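Local coordinates for BpsB (PgaB), Poly-beta-1,6-N-acetyl-D-glucosamine N-deacetylase (Bordetella bronchiseptica RB50, PDB 5BU6), which removes acetyl groups from the biofilm polysaccharide poly-beta-1,6-N-acetyl-D-glucosamine as a family 4 carbohydrate esterase, at residues L79-G85 against Y102-A107. The protein carries 5 engineered substitutions. Numbering follows the deposited sequence.
Sequences LLTFDDG and YPAVVA. With NI (nickel (II) ion), chain C.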
loop_
_atom_site.group_PDB
_atom_site.type_symbol
_atom_site.label_atom_id
_atom_site.label_comp_id
_atom_site.label_asym_id
_atom_site.label_seq_id
_atom_site.Cartn_x
_atom_site.Cartn_y
_atom_site.Cartn_z
ATOM N N LEU A 79 -6.218 -11.381 2.092
ATOM C CA LEU A 79 -5.585 -10.593 1.045
ATOM C C LEU A 79 -4.149 -10.279 1.489
ATOM O O LEU A 79 -3.943 -9.716 2.569
ATOM C CB LEU A 79 -6.352 -9.295 0.790
ATOM C CG LEU A 79 -5.842 -8.386 -0.340
ATOM C CD1 LEU A 79 -6.068 -9.081 -1.674
ATOM C CD2 LEU A 79 -6.583 -7.057 -0.298
ATOM N N LEU A 80 -3.174 -10.656 0.670
ATOM C CA LEU A 80 -1.767 -10.362 0.971
ATOM C C LEU A 80 -1.357 -9.116 0.201
ATOM O O LEU A 80 -1.656 -9.003 -1.008
ATOM C CB LEU A 80 -0.871 -11.543 0.560
ATOM C CG LEU A 80 -1.219 -12.936 1.057
ATOM C CD1 LEU A 80 -0.246 -13.956 0.437
ATOM C CD2 LEU A 80 -1.174 -12.982 2.589
ATOM N N THR A 81 -0.700 -8.173 0.880
ATOM C CA THR A 81 -0.261 -6.956 0.223
ATOM C C THR A 81 1.219 -6.685 0.541
ATOM O O THR A 81 1.690 -6.986 1.647
ATOM C CB THR A 81 -1.119 -5.735 0.635
ATOM O OG1 THR A 81 -0.819 -5.355 1.980
ATOM C CG2 THR A 81 -2.625 -6.068 0.521
ATOM N N PHE A 82 1.923 -6.181 -0.465
ATOM C CA PHE A 82 3.354 -5.873 -0.410
ATOM C C PHE A 82 3.571 -4.455 -0.959
ATOM O O PHE A 82 3.475 -4.246 -2.165
ATOM C CB PHE A 82 4.156 -6.891 -1.228
ATOM C CG PHE A 82 4.010 -8.300 -0.741
ATOM C CD1 PHE A 82 2.958 -9.098 -1.189
ATOM C CD2 PHE A 82 4.907 -8.821 0.180
ATOM C CE1 PHE A 82 2.803 -10.397 -0.727
ATOM C CE2 PHE A 82 4.770 -10.123 0.651
ATOM C CZ PHE A 82 3.706 -10.917 0.192
ATOM N N ASP A 83 3.838 -3.480 -0.096
ATOM C CA ASP A 83 3.960 -2.096 -0.578
ATOM C C ASP A 83 5.416 -1.629 -0.650
ATOM O O ASP A 83 6.293 -2.257 -0.071
ATOM C CB ASP A 83 3.163 -1.127 0.301
ATOM C CG ASP A 83 2.144 -1.823 1.191
ATOM O OD1 ASP A 83 1.302 -2.583 0.665
ATOM O OD2 ASP A 83 2.183 -1.592 2.422
ATOM N N ASP A 84 5.627 -0.540 -1.396
ATOM C CA ASP A 84 6.848 0.286 -1.444
ATOM C C ASP A 84 7.675 -0.032 -2.680
ATOM O O ASP A 84 8.487 0.783 -3.105
ATOM C CB ASP A 84 7.724 0.155 -0.199
ATOM C CG ASP A 84 7.141 0.850 1.019
ATOM O OD1 ASP A 84 5.985 1.305 0.966
ATOM O OD2 ASP A 84 7.845 0.929 2.052
ATOM N N GLY A 85 7.470 -1.207 -3.265
ATOM C CA GLY A 85 8.049 -1.501 -4.564
ATOM C C GLY A 85 9.557 -1.723 -4.575
ATOM O O GLY A 85 10.217 -1.502 -5.593
ATOM N N TYR A 102 -0.492 -18.054 -4.845
ATOM C CA TYR A 102 -1.224 -17.041 -4.097
ATOM C C TYR A 102 -1.252 -15.707 -4.842
ATOM O O TYR A 102 -0.201 -15.231 -5.273
ATOM C CB TYR A 102 -0.576 -16.793 -2.751
ATOM C CG TYR A 102 -0.593 -17.921 -1.755
ATOM C CD1 TYR A 102 -1.509 -18.968 -1.842
ATOM C CD2 TYR A 102 0.279 -17.894 -0.678
ATOM C CE1 TYR A 102 -1.523 -19.969 -0.882
ATOM C CE2 TYR A 102 0.274 -18.890 0.270
ATOM C CZ TYR A 102 -0.621 -19.914 0.170
ATOM O OH TYR A 102 -0.592 -20.874 1.155
ATOM N N PRO A 103 -2.434 -15.078 -4.956
ATOM C CA PRO A 103 -2.452 -13.695 -5.449
ATOM C C PRO A 103 -1.944 -12.704 -4.404
ATOM O O PRO A 103 -1.882 -13.030 -3.223
ATOM C CB PRO A 103 -3.936 -13.438 -5.756
ATOM C CG PRO A 103 -4.674 -14.401 -4.888
ATOM C CD PRO A 103 -3.795 -15.613 -4.729
ATOM N N ALA A 104 -1.629 -11.490 -4.842
ATOM C CA ALA A 104 -1.232 -10.421 -3.939
ATOM C C ALA A 104 -1.520 -9.050 -4.550
ATOM O O ALA A 104 -1.760 -8.940 -5.745
ATOM C CB ALA A 104 0.239 -10.544 -3.601
ATOM N N VAL A 105 -1.509 -8.024 -3.704
ATOM C CA VAL A 105 -1.519 -6.624 -4.123
ATOM C C VAL A 105 -0.098 -6.076 -3.963
ATOM O O VAL A 105 0.520 -6.294 -2.923
ATOM C CB VAL A 105 -2.477 -5.782 -3.261
ATOM C CG1 VAL A 105 -2.491 -4.317 -3.725
ATOM C CG2 VAL A 105 -3.853 -6.391 -3.298
ATOM N N VAL A 106 0.406 -5.379 -4.974
ATOM C CA VAL A 106 1.678 -4.669 -4.852
ATOM C C VAL A 106 1.392 -3.175 -5.020
ATOM O O VAL A 106 0.836 -2.773 -6.028
ATOM C CB VAL A 106 2.702 -5.134 -5.907
ATOM C CG1 VAL A 106 3.969 -4.258 -5.856
ATOM C CG2 VAL A 106 3.044 -6.615 -5.714
ATOM N N ALA A 107 1.741 -2.367 -4.028
ATOM C CA ALA A 107 1.411 -0.942 -4.057
ATOM C C ALA A 107 2.698 -0.156 -4.306
ATOM O O ALA A 107 3.699 -0.329 -3.585
ATOM C CB ALA A 107 0.736 -0.510 -2.756
HETATM NI NI NI C . 4.798 2.055 2.523
HETATM O O HOH W 1 -3.850 -12.560 -1.346
HETATM O O HOH W 2 4.303 0.016 2.869
HETATM O O HOH W 3 6.378 1.588 3.932
#
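Thr81 and Val105 lie side by side on two parallel strands, and this pair marks the tight middle of the contact. With OG1 of Thr81 between the backbone N and the carbonyl carbon (chi1 72°), CG2 falls anti to the latter and lies 3.8 Å from Val105 CB; beta-branched residues suit such extended, buried backbone. Val105 CG2 also meets Leu79 CD1. On the reverse face Phe82 turns its ring edge to Ala104, with CE1 3.9 Å from CB, a place that suits a small methyl.

Both backbone groups of Val105 are bonded, its N to Leu80 O at 2.9 Å and its O from Phe82 N at 2.8 Å. The Ala107 N to Phe82 O bond is longer, 3.2 Å, its donor 36° above the carbonyl plane.

The looser end holds partly exposed Tyr102 and Pro103: water bridges Leu80 N and Pro103 O, and Leu80 CD1 reaches Tyr102 obliquely. The nickel end is mostly buried, though Asp83, partly exposed and poorly ordered, accepts a bond at OD2 from a nickel-bound water. Asp84, whose backbone N donates to Ala107 O, binds nickel through OD1 at 2.1 Å, alongside His154 and His159.

Helix 88-100 completes this beta-alpha-beta unit and covers the Phe82 face; strands 14-20 and 149-153 flank the pair within the parallel sheet.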